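Local coordinates for general Secretion Pathway Protein (Vibrio vulnificus, PDB 4G54) that probably binds peptidoglycan through the periplasmic part of the fused EpsA and EpsB proteins of the type II secretion system, at residues R26-T29 with R30-L34. Numbering follows the deposited sequence.
Sequences RMTT and RAQGL
Thr-29, the N-cap of helix 30-40, accepts through OG1 from Gln-32 N at 3.0 Å (N-H...O 160°), a reach made possible by a chi1 of 68° that tucks the hydroxyl in over its own backbone. Thr-29 O accepts from Gly-33 N at 3.1 Å, so side chain and backbone together satisfy two amides of the first turn.

A second polar link runs the other way: the Gln-32 side chain, stretched out past its CG, reaches back across the residues before the helix, where Gln-32 OE1 accepts from Thr-28 N at 3.0 Å. The N-H comes in over the amide, 53° out of its plane. The amide's other end is held more loosely, since a water accepts from Arg-26 NH1 at 2.7 Å and, weakly, from Gln-32 NE2 at 3.5 Å. Arg-26 NH1 also donates to Thr-106 O.

Van der Waals packing involves Met-27, whose CB and CG lie against the Gln-32 amide and CG (Met-27 CG to Gln-32 NE2 3.8 Å), while Met-27 SD and CE each sit 3.9 Å from Gly-33 CA.

This capped turn lies against the six-stranded antiparallel sheet: Met-27 pairs through its backbone with Tyr-91 of strand 88-97, Arg-30 forms a salt bridge to Glu-125 and a hydrogen bond to Thr-127, and Leu-34 packs on strands 60-66, 79-85 and 125-131.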
ATOM      1  N   ARG A  26     -21.706  -1.747   2.242  1.00 37.57           N
ATOM      2  CA  ARG A  26     -21.765  -2.235   3.597  1.00 35.90           C
ATOM      3  C   ARG A  26     -21.021  -1.405   4.704  1.00 34.54           C
ATOM      4  O   ARG A  26     -21.552  -1.227   5.807  1.00 35.73           O
ATOM      5  CB  ARG A  26     -21.218  -3.662   3.598  1.00 35.09           C
ATOM      6  CG  ARG A  26     -21.210  -4.202   4.955  1.00 40.20           C
ATOM      7  CD  ARG A  26     -20.962  -5.696   5.011  1.00 43.08           C
ATOM      8  NE  ARG A  26     -20.761  -6.072   6.406  1.00 44.87           N
ATOM      9  CZ  ARG A  26     -19.645  -5.826   7.111  1.00 44.88           C
ATOM     10  NH1 ARG A  26     -18.583  -5.240   6.555  1.00 35.93           N
ATOM     11  NH2 ARG A  26     -19.595  -6.199   8.391  1.00 45.25           N
ATOM     12  N   MET A  27     -19.768  -1.018   4.428  1.00 30.33           N
ATOM     13  CA  MET A  27     -18.930  -0.349   5.413  1.00 27.99           C
ATOM     14  C   MET A  27     -19.204   1.119   5.278  1.00 28.62           C
ATOM     15  O   MET A  27     -19.042   1.737   4.192  1.00 28.58           O
ATOM     16  CB  MET A  27     -17.433  -0.611   5.134  1.00 24.76           C
ATOM     17  CG  MET A  27     -17.125  -2.084   5.368  1.00 25.05           C
ATOM     18  SD  MET A  27     -15.397  -2.574   5.331  1.00 26.05           S
ATOM     19  CE  MET A  27     -14.955  -2.229   3.600  1.00 24.00           C
ATOM     20  N   THR A  28     -19.620   1.722   6.370  1.00 27.44           N
ATOM     21  CA  THR A  28     -20.152   3.074   6.283  1.00 27.98           C
ATOM     22  C   THR A  28     -19.256   4.171   6.842  1.00 26.51           C
ATOM     23  O   THR A  28     -19.592   5.349   6.739  1.00 30.16           O
ATOM     24  CB  THR A  28     -21.535   3.143   7.006  1.00 29.69           C
ATOM     25  OG1 THR A  28     -21.312   2.792   8.371  1.00 34.02           O
ATOM     26  CG2 THR A  28     -22.469   2.130   6.403  1.00 31.54           C
ATOM     27  N   THR A  29     -18.095   3.803   7.384  1.00 25.60           N
ATOM     28  CA  THR A  29     -17.132   4.787   7.832  1.00 24.41           C
ATOM     29  C   THR A  29     -15.789   4.416   7.324  1.00 23.89           C
ATOM     30  O   THR A  29     -15.513   3.213   7.056  1.00 22.91           O
ATOM     31  CB  THR A  29     -17.002   4.885   9.362  1.00 26.93           C
ATOM     32  OG1 THR A  29     -16.419   3.683   9.881  1.00 27.67           O
ATOM     33  CG2 THR A  29     -18.354   5.079  10.022  1.00 29.32           C
ATOM     34  N   ARG A  30     -14.949   5.449   7.222  1.00 22.17           N
ATOM     35  CA  ARG A  30     -13.584   5.251   6.728  1.00 20.98           C
ATOM     36  C   ARG A  30     -12.833   4.327   7.693  1.00 20.25           C
ATOM     37  O   ARG A  30     -12.081   3.486   7.261  1.00 18.74           O
ATOM     38  CB  ARG A  30     -12.889   6.570   6.532  1.00 21.29           C
ATOM     39  CG  ARG A  30     -11.570   6.357   5.732  1.00 22.29           C
ATOM     40  CD  ARG A  30     -10.651   7.575   5.586  1.00 23.65           C
ATOM     41  NE  ARG A  30     -11.326   8.855   5.453  1.00 29.55           N
ATOM     42  CZ  ARG A  30     -11.705   9.387   4.318  1.00 30.68           C
ATOM     43  NH1 ARG A  30     -11.447   8.779   3.157  1.00 28.93           N
ATOM     44  NH2 ARG A  30     -12.348  10.590   4.324  1.00 32.98           N
ATOM     45  N   ALA A  31     -13.046   4.492   8.996  1.00 20.85           N
ATOM     46  CA  ALA A  31     -12.330   3.673   9.969  1.00 21.56           C
ATOM     47  C   ALA A  31     -12.715   2.204   9.788  1.00 22.07           C
ATOM     48  O   ALA A  31     -11.850   1.352   9.861  1.00 20.71           O
ATOM     49  CB  ALA A  31     -12.677   4.146  11.384  1.00 24.10           C
ATOM     50  N   GLN A  32     -13.971   1.907   9.523  1.00 22.87           N
ATOM     51  CA  GLN A  32     -14.389   0.545   9.256  1.00 21.71           C
ATOM     52  C   GLN A  32     -13.671  -0.017   8.010  1.00 21.42           C
ATOM     53  O   GLN A  32     -13.121  -1.161   8.009  1.00 21.91           O
ATOM     54  CB  GLN A  32     -15.922   0.525   8.994  1.00 23.97           C
ATOM     55  CG  GLN A  32     -16.464  -0.790   9.009  1.00 33.93           C
ATOM     56  CD  GLN A  32     -17.943  -0.742   8.918  1.00 38.85           C
ATOM     57  OE1 GLN A  32     -18.564   0.365   8.880  1.00 36.87           O
ATOM     58  NE2 GLN A  32     -18.549  -1.934   8.879  1.00 39.13           N
ATOM     59  N   GLY A  33     -13.653   0.793   6.942  1.00 20.62           N
ATOM     60  CA  GLY A  33     -12.910   0.382   5.727  1.00 19.14           C
ATOM     61  C   GLY A  33     -11.454   0.161   5.947  1.00 18.53           C
ATOM     62  O   GLY A  33     -10.873  -0.765   5.377  1.00 18.79           O
ATOM     63  N   LEU A  34     -10.841   1.035   6.723  1.00 18.34           N
ATOM     64  CA  LEU A  34      -9.364   0.901   6.944  1.00 16.47           C
ATOM     65  C   LEU A  34      -9.065  -0.287   7.849  1.00 17.75           C
ATOM     66  O   LEU A  34      -8.047  -0.980   7.626  1.00 17.90           O
ATOM     67  CB  LEU A  34      -8.757   2.137   7.569  1.00 18.01           C
ATOM     68  CG  LEU A  34      -8.709   3.311   6.634  1.00 19.11           C
ATOM     69  CD1 LEU A  34      -8.272   4.483   7.482  1.00 20.55           C
ATOM     70  CD2 LEU A  34      -7.675   3.069   5.458  1.00 21.91           C
TER
HETATM   71  O   HOH W   1     -16.581  -4.752   8.372  1.00 33.61           O